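Local coordinates for melanin biosynthesis protein TyrA, putative (Shewanella oneidensis, PDB 2HAG) that probably acts as a DyP-type peroxidase that binds heme b and uses its iron to oxidise substrates, at residues A[28-33]-A[129-134]; A[58-63]-A[105-110]; A[67-72]-A[83-88]; A[145-150]-A[252-257]. One frame throughout, in Å; residues are numbered along the deposited sequence.

Contact 1: A[28-33]-A[129-134]; sequences NANDNV and LVELVE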
# COMPACT_ATOMS: atom_id res chain seq x y z
N ASN A 28 -16.82 4.43 10.95
CA ASN A 28 -18.15 4.47 11.49
C ASN A 28 -18.07 5.09 12.86
O ASN A 28 -17.09 4.90 13.58
CB ASN A 28 -18.76 3.07 11.57
CG ASN A 28 -19.26 2.60 10.23
OD1 ASN A 28 -19.56 3.41 9.36
ND2 ASN A 28 -19.34 1.30 10.04
N ALA A 29 -19.09 5.85 13.21
CA ALA A 29 -19.07 6.60 14.44
C ALA A 29 -19.55 5.73 15.60
O ALA A 29 -20.32 4.79 15.40
CB ALA A 29 -19.93 7.84 14.31
N ASN A 30 -19.05 6.04 16.79
CA ASN A 30 -19.51 5.37 18.00
C ASN A 30 -20.81 6.00 18.48
O ASN A 30 -21.30 6.97 17.89
CB ASN A 30 -18.44 5.45 19.09
CG ASN A 30 -17.17 4.73 18.70
OD1 ASN A 30 -17.20 3.74 17.97
ND2 ASN A 30 -16.03 5.23 19.17
N ASP A 31 -21.37 5.46 19.55
CA ASP A 31 -22.69 5.88 19.96
C ASP A 31 -22.69 7.26 20.60
O ASP A 31 -21.87 7.57 21.45
CB ASP A 31 -23.29 4.84 20.91
CG ASP A 31 -23.63 3.55 20.19
OD1 ASP A 31 -23.08 3.33 19.09
OD2 ASP A 31 -24.43 2.76 20.71
N ASN A 32 -23.62 8.10 20.13
CA ASN A 32 -23.92 9.39 20.75
C ASN A 32 -22.72 10.32 20.80
O ASN A 32 -22.53 11.05 21.76
CB ASN A 32 -24.46 9.18 22.16
CG ASN A 32 -25.47 8.04 22.24
OD1 ASN A 32 -26.21 7.79 21.29
ND2 ASN A 32 -25.49 7.34 23.37
N VAL A 33 -21.91 10.30 19.75
CA VAL A 33 -20.69 11.10 19.71
C VAL A 33 -20.87 12.39 18.91
O VAL A 33 -19.93 13.18 18.77
CB VAL A 33 -19.52 10.30 19.10
CG1 VAL A 33 -19.24 9.06 19.92
CG2 VAL A 33 -19.82 9.93 17.66
N LEU A 129 -13.74 8.87 19.05
CA LEU A 129 -15.08 9.16 18.56
C LEU A 129 -15.56 8.18 17.46
O LEU A 129 -16.76 8.04 17.24
CB LEU A 129 -15.16 10.60 18.04
CG LEU A 129 -14.93 11.71 19.07
CD1 LEU A 129 -14.64 13.05 18.39
CD2 LEU A 129 -16.12 11.84 19.99
N VAL A 130 -14.63 7.53 16.76
CA VAL A 130 -14.99 6.67 15.63
C VAL A 130 -14.09 5.43 15.51
O VAL A 130 -13.12 5.29 16.25
CB VAL A 130 -14.91 7.45 14.31
CG1 VAL A 130 -15.75 8.71 14.38
CG2 VAL A 130 -13.48 7.80 13.98
N GLU A 131 -14.43 4.54 14.59
CA GLU A 131 -13.66 3.32 14.37
C GLU A 131 -13.39 3.20 12.89
O GLU A 131 -14.31 3.28 12.08
CB GLU A 131 -14.42 2.07 14.81
CG GLU A 131 -14.83 2.05 16.28
CD GLU A 131 -13.64 1.91 17.22
OE1 GLU A 131 -12.62 1.32 16.81
OE2 GLU A 131 -13.74 2.38 18.38
N LEU A 132 -12.12 3.01 12.54
CA LEU A 132 -11.75 2.75 11.17
C LEU A 132 -12.25 1.37 10.79
O LEU A 132 -11.90 0.39 11.41
CB LEU A 132 -10.23 2.78 11.02
CG LEU A 132 -9.69 2.46 9.63
CD1 LEU A 132 -9.94 3.63 8.68
CD2 LEU A 132 -8.21 2.12 9.70
N VAL A 133 -13.07 1.30 9.75
CA VAL A 133 -13.65 0.04 9.34
C VAL A 133 -12.86 -0.52 8.16
O VAL A 133 -12.44 -1.68 8.17
CB VAL A 133 -15.13 0.21 8.93
CG1 VAL A 133 -15.78 -1.15 8.75
CG2 VAL A 133 -15.87 1.03 9.95
N GLU A 134 -12.66 0.31 7.15
CA GLU A 134 -11.91 -0.10 5.97
C GLU A 134 -10.87 0.96 5.62
O GLU A 134 -11.10 2.16 5.77
CB GLU A 134 -12.83 -0.34 4.77
CG GLU A 134 -13.98 -1.31 5.03
CD GLU A 134 -13.51 -2.71 5.36
OE1 GLU A 134 -12.42 -3.09 4.89
OE2 GLU A 134 -14.22 -3.42 6.09
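Asn28 and Glu131 meet as a hydrogen-bonded pair where strand 21-29 runs antiparallel to strand 130-139. Asn28 N gives its hydrogen to Glu131 O at 3.0 Å, and Glu131 N bonds back to Asn28 O at 2.9 Å. Ala29 and Val130 follow as a non-hydrogen-bonded pair. The ladder then closes with Asn30 N on Leu129 O, 3.1 Å apart. From there a type II turn, Asn30 to Val33, folds the chain back toward Leu129.

The tight part is the side of Ala29 and Val130. Val33 CB comes within 3.8 Å of Leu129 CD2, the two side chains running past each other in opposite directions, and Val33 CG2 rests on Leu129 O at 3.6 Å. Helix 34-54 packs on this side, with Leu37 touching both Ala29 and Val130.

The other face is polar and looser. Asn30 has its CG beside the backbone N (chi1 -63°), which carries OD1 across to Glu131 CG at 3.4 Å. Its amide and the Glu131 carboxylate, turned 37° apart, cross at about a right angle without a hydrogen bond; Asn30 ND2 is held weakly by Asp128 O. Asn28 lays ND2 against Val133 CG2 at 3.5 Å, while its OD1 is taken by Asp102 N. Val133 and Glu134 together face Met26 in a classic beta bulge.

Backbone bonds therefore hold the strands in register, and apolar groups seal one side. The exposed Glu131 meets Asn30 through its methylene as well as its carboxylate, so its charge probably remains largely solvated and contributes little to the pairing.

Contact 2: A[58-63]-A[105-110]; sequences SAFNGF and VHLRCD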
# COMPACT_ATOMS: atom_id res chain seq x y z
N SER A 58 3.84 18.38 -3.48
CA SER A 58 3.39 17.09 -3.97
C SER A 58 1.88 17.04 -4.25
O SER A 58 1.25 15.98 -4.14
CB SER A 58 3.78 15.98 -2.97
OG SER A 58 3.40 16.32 -1.66
N ALA A 59 1.32 18.19 -4.61
CA ALA A 59 -0.08 18.31 -5.05
C ALA A 59 -1.11 17.69 -4.10
O ALA A 59 -2.12 17.13 -4.52
CB ALA A 59 -0.23 17.72 -6.42
N PHE A 60 -0.86 17.78 -2.81
CA PHE A 60 -1.75 17.14 -1.88
C PHE A 60 -3.13 17.76 -2.00
O PHE A 60 -3.28 18.97 -2.18
CB PHE A 60 -1.24 17.28 -0.45
CG PHE A 60 -2.21 16.79 0.56
CD1 PHE A 60 -3.25 17.59 0.98
CD2 PHE A 60 -2.12 15.51 1.07
CE1 PHE A 60 -4.17 17.13 1.89
CE2 PHE A 60 -3.04 15.05 1.97
CZ PHE A 60 -4.05 15.85 2.38
N ASN A 61 -4.15 16.92 -1.90
CA ASN A 61 -5.52 17.38 -1.82
C ASN A 61 -6.36 16.25 -1.24
O ASN A 61 -5.94 15.09 -1.24
CB ASN A 61 -6.05 17.76 -3.19
CG ASN A 61 -6.02 16.61 -4.15
OD1 ASN A 61 -7.05 15.97 -4.40
ND2 ASN A 61 -4.84 16.29 -4.67
N GLY A 62 -7.55 16.58 -0.76
CA GLY A 62 -8.43 15.55 -0.24
C GLY A 62 -9.75 16.11 0.19
O GLY A 62 -10.01 17.27 -0.02
N PHE A 63 -10.59 15.28 0.79
CA PHE A 63 -11.84 15.76 1.35
C PHE A 63 -12.42 14.79 2.36
O PHE A 63 -12.01 13.64 2.42
CB PHE A 63 -12.87 16.03 0.24
CG PHE A 63 -13.27 14.81 -0.54
CD1 PHE A 63 -14.16 13.89 -0.00
CD2 PHE A 63 -12.79 14.61 -1.82
CE1 PHE A 63 -14.55 12.78 -0.73
CE2 PHE A 63 -13.16 13.49 -2.54
CZ PHE A 63 -14.05 12.58 -1.99
N VAL A 105 -12.98 9.59 4.35
CA VAL A 105 -11.85 10.50 4.23
C VAL A 105 -11.02 10.11 3.01
O VAL A 105 -10.53 8.99 2.90
CB VAL A 105 -10.97 10.48 5.49
CG1 VAL A 105 -9.73 11.30 5.29
CG2 VAL A 105 -11.75 10.99 6.68
N HIS A 106 -10.85 11.07 2.11
CA HIS A 106 -10.28 10.83 0.80
C HIS A 106 -9.03 11.66 0.67
O HIS A 106 -9.11 12.88 0.64
CB HIS A 106 -11.28 11.24 -0.27
CG HIS A 106 -10.85 10.95 -1.67
ND1 HIS A 106 -10.13 11.85 -2.44
CD2 HIS A 106 -11.06 9.87 -2.46
CE1 HIS A 106 -9.91 11.32 -3.63
NE2 HIS A 106 -10.46 10.12 -3.67
N LEU A 107 -7.87 11.01 0.60
CA LEU A 107 -6.60 11.72 0.62
C LEU A 107 -5.76 11.43 -0.61
O LEU A 107 -5.51 10.27 -0.95
CB LEU A 107 -5.79 11.33 1.85
CG LEU A 107 -6.49 11.43 3.20
CD1 LEU A 107 -5.56 10.92 4.29
CD2 LEU A 107 -6.90 12.85 3.49
N ARG A 108 -5.29 12.48 -1.27
CA ARG A 108 -4.51 12.31 -2.47
C ARG A 108 -3.22 13.13 -2.46
O ARG A 108 -3.18 14.24 -1.93
CB ARG A 108 -5.38 12.57 -3.71
CG ARG A 108 -5.80 11.24 -4.34
CD ARG A 108 -6.88 11.32 -5.36
NE ARG A 108 -6.65 12.33 -6.38
CZ ARG A 108 -7.45 12.50 -7.43
NH1 ARG A 108 -8.49 11.70 -7.61
NH2 ARG A 108 -7.20 13.46 -8.31
N CYS A 109 -2.15 12.55 -3.02
CA CYS A 109 -0.84 13.19 -3.01
C CYS A 109 0.07 12.50 -4.00
O CYS A 109 -0.16 11.34 -4.36
CB CYS A 109 -0.24 13.11 -1.61
SG CYS A 109 1.19 14.16 -1.38
N ASP A 110 1.10 13.19 -4.47
CA ASP A 110 2.03 12.56 -5.38
C ASP A 110 3.13 11.87 -4.61
O ASP A 110 3.97 11.18 -5.18
CB ASP A 110 2.57 13.57 -6.37
CG ASP A 110 1.55 13.93 -7.43
OD1 ASP A 110 0.53 13.20 -7.52
OD2 ASP A 110 1.77 14.92 -8.18
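The Phe63 ring has His106 CB seated over the centre of one face, 3.6 Å from the ring centroid and 13° off the normal, a CH-pi contact. The imidazole plane is nearly parallel to the phenyl, 8° apart, but slid aside so that the rings barely overlap, their centroids 4.5 Å apart. Phe63 CG sits between the backbone N and the carbonyl carbon, which brings the phenyl across the neighbouring strand to His106; Tyr24 meets the imidazole as well. The Phe60 ring approaches its partners obliquely, with CD2 at 4.1 Å from Cys109 CB and Leu107 CD2 also close by.

Strands 61-67 and 103-109 run antiparallel here, adjacent in the 4-1-3-2 order expected of the N-terminal ferredoxin-like half of a DyP-type peroxidase. Phe63 and His106 form one hydrogen-bonded pair, with His106 N on Phe63 O at 2.8 Å. Asn61 and Arg108 form another: Arg108 N bonds Asn61 O at 2.7 Å, and Asn61 N bonds Arg108 O in return. Gly62 and Leu107 make the non-hydrogen-bonded pair between them.

Asn61 and Arg108 point the same way side by side, amide and guanidinium almost perpendicular. Asn61 ND2 turns back to Ala59 O at 2.9 Å, in the carbonyl plane, which fixes the amide's rotation. The buried guanidinium is satisfied elsewhere, NH1 by Gln244 OE1 and NE by Asn19 OD1; its side chain lies about 8 Å from that of Arg243, a residue that binds heme b. Past the strands, Asp110 N still bonds Ser58 O at 2.8 Å, while Asp110 OD1 accepts from Leu20 N.

Contact 3: A[67-72]-A[83-88]; sequences GANYWD and LKPFPA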
# COMPACT_ATOMS: atom_id res chain seq x y z
N GLY A 67 -21.59 9.89 5.36
CA GLY A 67 -22.45 8.80 4.92
C GLY A 67 -23.91 9.21 4.90
O GLY A 67 -24.39 9.89 5.80
N ALA A 68 -24.62 8.77 3.86
CA ALA A 68 -26.01 9.17 3.65
C ALA A 68 -26.90 8.71 4.79
O ALA A 68 -27.86 9.39 5.18
CB ALA A 68 -26.51 8.61 2.33
N ASN A 69 -26.58 7.53 5.32
CA ASN A 69 -27.34 6.94 6.41
C ASN A 69 -26.95 7.50 7.76
O ASN A 69 -27.54 7.14 8.77
CB ASN A 69 -27.14 5.43 6.42
CG ASN A 69 -28.07 4.72 5.46
OD1 ASN A 69 -28.99 5.33 4.92
ND2 ASN A 69 -27.85 3.44 5.27
N TYR A 70 -25.93 8.35 7.80
CA TYR A 70 -25.47 8.92 9.07
C TYR A 70 -25.79 10.40 9.15
O TYR A 70 -25.83 10.99 10.23
CB TYR A 70 -23.96 8.70 9.23
CG TYR A 70 -23.45 9.15 10.56
CD1 TYR A 70 -23.98 8.65 11.74
CD2 TYR A 70 -22.43 10.09 10.66
CE1 TYR A 70 -23.53 9.06 12.97
CE2 TYR A 70 -21.96 10.51 11.90
CZ TYR A 70 -22.51 9.99 13.05
OH TYR A 70 -22.06 10.39 14.29
N TRP A 71 -26.05 10.99 7.99
CA TRP A 71 -26.16 12.43 7.88
C TRP A 71 -27.17 12.98 8.85
O TRP A 71 -26.92 13.97 9.53
CB TRP A 71 -26.57 12.82 6.47
CG TRP A 71 -26.75 14.29 6.35
CD1 TRP A 71 -27.84 15.02 6.73
CD2 TRP A 71 -25.79 15.23 5.85
NE1 TRP A 71 -27.63 16.35 6.49
CE2 TRP A 71 -26.38 16.51 5.95
CE3 TRP A 71 -24.50 15.12 5.33
CZ2 TRP A 71 -25.71 17.66 5.54
CZ3 TRP A 71 -23.84 16.26 4.92
CH2 TRP A 71 -24.45 17.52 5.03
N ASP A 72 -28.34 12.36 8.92
CA ASP A 72 -29.39 12.91 9.75
C ASP A 72 -29.03 12.90 11.22
O ASP A 72 -29.53 13.73 11.98
CB ASP A 72 -30.69 12.18 9.50
CG ASP A 72 -31.40 12.72 8.29
OD1 ASP A 72 -31.08 13.86 7.89
OD2 ASP A 72 -32.27 12.02 7.75
N LEU A 83 -30.00 13.72 -1.15
CA LEU A 83 -29.18 12.71 -0.51
C LEU A 83 -29.98 11.44 -0.22
O LEU A 83 -31.06 11.50 0.35
CB LEU A 83 -28.53 13.25 0.76
CG LEU A 83 -27.48 12.33 1.38
CD1 LEU A 83 -26.35 12.04 0.40
CD2 LEU A 83 -26.94 12.93 2.65
N LYS A 84 -29.45 10.30 -0.66
CA LYS A 84 -30.13 9.00 -0.59
C LYS A 84 -29.08 7.95 -0.43
O LYS A 84 -27.93 8.13 -0.87
CB LYS A 84 -30.88 8.66 -1.89
CG LYS A 84 -31.80 9.73 -2.43
CD LYS A 84 -32.44 9.32 -3.75
CE LYS A 84 -31.43 9.22 -4.88
NZ LYS A 84 -31.93 9.85 -6.15
N PRO A 85 -29.46 6.81 0.15
CA PRO A 85 -28.54 5.68 0.25
C PRO A 85 -27.96 5.26 -1.10
O PRO A 85 -28.35 5.79 -2.15
CB PRO A 85 -29.43 4.57 0.81
CG PRO A 85 -30.47 5.29 1.58
CD PRO A 85 -30.75 6.53 0.80
N PHE A 86 -27.01 4.33 -1.06
CA PHE A 86 -26.45 3.77 -2.28
C PHE A 86 -27.53 2.96 -2.96
O PHE A 86 -28.22 2.19 -2.30
CB PHE A 86 -25.24 2.88 -1.97
CG PHE A 86 -24.58 2.31 -3.20
CD1 PHE A 86 -23.69 3.07 -3.93
CD2 PHE A 86 -24.87 1.03 -3.62
CE1 PHE A 86 -23.09 2.56 -5.07
CE2 PHE A 86 -24.28 0.51 -4.76
CZ PHE A 86 -23.38 1.27 -5.48
N PRO A 87 -27.69 3.12 -4.27
CA PRO A 87 -28.74 2.40 -4.97
C PRO A 87 -28.30 0.98 -5.32
O PRO A 87 -27.83 0.73 -6.42
CB PRO A 87 -28.91 3.22 -6.24
CG PRO A 87 -27.55 3.75 -6.51
CD PRO A 87 -26.89 3.96 -5.18
N ALA A 88 -28.46 0.05 -4.38
CA ALA A 88 -28.06 -1.32 -4.63
C ALA A 88 -28.92 -1.92 -5.74
O ALA A 88 -30.10 -1.60 -5.88
CB ALA A 88 -28.15 -2.16 -3.37
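Leu83 and Trp71 both carry CG on the side of CB away from the backbone N (chi1 -171° and 177°), and this turns the leucine branches and the indole toward each other. Leu83 CD2 then touches Trp71 CB at 3.8 Å and the ring atom Trp71 CG at 3.9 Å, meeting the indole obliquely. The second branch serves a different partner: Leu83 CD1 lies 3.9 Å from Ala68 CB, so the leucine fork is shared between the methyl group and the base of the tryptophan.

Ala68 and Leu83 carry most of the contact. Besides meeting Leu83, Ala68 presses its CB on the backbone of the other segment, 3.5 Å from Lys84 O. At the outer end Asn69 and Pro85 cross at about a right angle, OD1 of Asn69 being 3.7 Å from Pro85 CG.

No hydrogen bond joins the two segments; the polar groups are held from outside. Trp71 NE1 is bonded to Ser78 O, which fixes the far side of the indole, and Lys84 O accepts from Ser298 OG on strand 291-301.

Gly67 lies on strand 61-67, and Tyr70 N bonds back to Gly67 O at 3.0 Å as the chain turns into helix 71-74. Leu83 also packs on Tyr180 and Phe300. The contact thus brings two connecting loops together over the seam between strands 61-67 and 291-301, where the N-terminal and C-terminal halves of the two-part ferredoxin-like DyP fold join.

Contact 4: A[145-150]-A[252-257]; sequences RDLTGF and KEQGLM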
# COMPACT_ATOMS: atom_id res chain seq x y z
N ARG A 145 -3.76 4.28 -16.17
CA ARG A 145 -4.42 3.09 -16.65
C ARG A 145 -5.04 2.32 -15.50
O ARG A 145 -4.56 2.37 -14.37
CB ARG A 145 -3.43 2.20 -17.40
CG ARG A 145 -3.32 2.56 -18.87
CD ARG A 145 -1.97 2.17 -19.48
NE ARG A 145 -1.71 2.86 -20.74
CZ ARG A 145 -2.32 2.58 -21.89
NH1 ARG A 145 -3.24 1.64 -21.96
NH2 ARG A 145 -2.00 3.25 -22.98
N ASP A 146 -6.13 1.62 -15.79
CA ASP A 146 -6.70 0.69 -14.85
C ASP A 146 -5.89 -0.59 -14.97
O ASP A 146 -5.21 -0.80 -15.99
CB ASP A 146 -8.18 0.47 -15.16
CG ASP A 146 -8.85 -0.53 -14.25
OD1 ASP A 146 -8.45 -0.66 -13.06
OD2 ASP A 146 -9.78 -1.20 -14.73
N LEU A 147 -5.94 -1.44 -13.94
CA LEU A 147 -5.17 -2.69 -13.91
C LEU A 147 -5.56 -3.60 -15.06
O LEU A 147 -4.88 -4.58 -15.38
CB LEU A 147 -5.42 -3.41 -12.58
CG LEU A 147 -4.91 -2.64 -11.37
CD1 LEU A 147 -5.32 -3.36 -10.08
CD2 LEU A 147 -3.41 -2.50 -11.47
N THR A 148 -6.67 -3.24 -15.67
CA THR A 148 -7.14 -3.88 -16.87
C THR A 148 -6.25 -3.53 -18.08
O THR A 148 -6.27 -4.22 -19.09
CB THR A 148 -8.59 -3.47 -17.12
OG1 THR A 148 -9.19 -4.41 -18.00
CG2 THR A 148 -8.67 -2.08 -17.71
N GLY A 149 -5.44 -2.49 -17.94
CA GLY A 149 -4.47 -2.11 -18.97
C GLY A 149 -5.00 -1.06 -19.92
O GLY A 149 -4.35 -0.71 -20.90
N PHE A 150 -6.20 -0.55 -19.64
CA PHE A 150 -6.84 0.44 -20.47
C PHE A 150 -6.84 1.75 -19.72
O PHE A 150 -6.95 1.76 -18.50
CB PHE A 150 -8.28 0.05 -20.77
CG PHE A 150 -8.43 -0.97 -21.85
CD1 PHE A 150 -8.08 -2.29 -21.63
CD2 PHE A 150 -8.93 -0.61 -23.10
CE1 PHE A 150 -8.23 -3.23 -22.64
CE2 PHE A 150 -9.08 -1.54 -24.10
CZ PHE A 150 -8.74 -2.85 -23.88
N LYS A 252 -3.94 -10.10 -2.86
CA LYS A 252 -5.08 -10.72 -2.17
C LYS A 252 -6.38 -10.25 -2.81
O LYS A 252 -7.36 -10.96 -2.86
CB LYS A 252 -5.08 -10.40 -0.67
CG LYS A 252 -3.72 -10.63 0.05
CD LYS A 252 -3.84 -10.67 1.59
CE LYS A 252 -2.45 -10.69 2.26
NZ LYS A 252 -2.39 -11.53 3.51
N GLU A 253 -6.36 -9.03 -3.33
CA GLU A 253 -7.55 -8.45 -3.92
C GLU A 253 -7.19 -7.08 -4.47
O GLU A 253 -6.68 -6.23 -3.74
CB GLU A 253 -8.65 -8.32 -2.88
CG GLU A 253 -9.81 -7.45 -3.29
CD GLU A 253 -10.61 -6.97 -2.10
OE1 GLU A 253 -11.07 -7.82 -1.30
OE2 GLU A 253 -10.77 -5.75 -1.96
N GLN A 254 -7.45 -6.89 -5.75
CA GLN A 254 -7.09 -5.65 -6.43
C GLN A 254 -8.14 -5.26 -7.47
O GLN A 254 -8.90 -6.11 -7.96
CB GLN A 254 -5.73 -5.80 -7.11
CG GLN A 254 -5.71 -6.86 -8.19
CD GLN A 254 -4.31 -7.25 -8.59
OE1 GLN A 254 -3.58 -6.44 -9.15
NE2 GLN A 254 -3.93 -8.49 -8.30
N GLY A 255 -8.15 -3.99 -7.83
CA GLY A 255 -9.03 -3.53 -8.88
C GLY A 255 -9.10 -2.03 -8.96
O GLY A 255 -8.07 -1.36 -8.96
N LEU A 256 -10.32 -1.51 -9.03
CA LEU A 256 -10.53 -0.08 -9.17
C LEU A 256 -11.42 0.41 -8.05
O LEU A 256 -12.48 -0.14 -7.80
CB LEU A 256 -11.20 0.23 -10.51
CG LEU A 256 -11.33 1.72 -10.82
CD1 LEU A 256 -9.96 2.36 -11.04
CD2 LEU A 256 -12.19 1.92 -12.03
N MSE A 257 -10.96 1.45 -7.36
CA MSE A 257 -11.80 2.17 -6.45
C MSE A 257 -12.57 3.16 -7.27
O MSE A 257 -12.08 4.24 -7.57
CB MSE A 257 -10.97 2.91 -5.41
CG MSE A 257 -10.71 2.07 -4.18
SE MSE A 257 -12.32 1.93 -3.10
CE MSE A 257 -12.63 3.80 -2.87
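Leu147 reaches furthest into strand 253-262, and Asp146 beside it makes the second hold; these two lose the most surface to the contact. They open a type I turn, Asp146 to Gly149, set against the strand in the C-terminal half of the DyP fold. Leu147 CG lies beside its backbone N (chi1 -65°), which sends CD1 to the strand. There the methyl rests on Gly255 O at 3.6 Å and on the Gln254 side chain, with OE1 at 3.7 Å and CB at 3.9 Å.

Asp146 swings its carboxylate to Leu256, whose CB and CD1 both lie 3.9 Å from Asp146 OD1, the two side chains crossing at a slant. That oxygen also takes a weak bond from Leu147 N, while OD2 is bonded to His188 NE2. Leu256 in turn comes within about 4 Å of the side chain of Phe258, a residue that binds heme b.

Gln254 OE1 is bound by His116 and Asn120 of the second subunit, so the Leu147 methyl touches an amide already fixed across the dimer interface. With no hydrogen bond between the segments, the loop meets the strand by shape and van der Waals contact alone, and Asp146 OD2 and Gln254 OE1 find their partners outside both.

Contacts 1, 2 and 4 all reach the large antiparallel sheet, contacts 1 and 2 through neighbouring strands 21-29 and 103-109, with centres about 22 Å apart. Contact 1 closes a loop of 95 residues, with contact 2 nested inside it and contact 3 inside contact 2. Contact 3 touches contact 1 where Tyr70 OH packs on Ala29 CB at 3.3 Å. Contact 4 follows later in the chain, in the C-terminal half, about 27 Å from contact 3 between centres and across the chain's centre. Contacts 1 and 4 both touch the second subunit, while contacts 2 and 4 lie nearer the heme-binding residues, so the sheet carries subunit contacts as well as heme-binding residues such as Arg243 and Phe258.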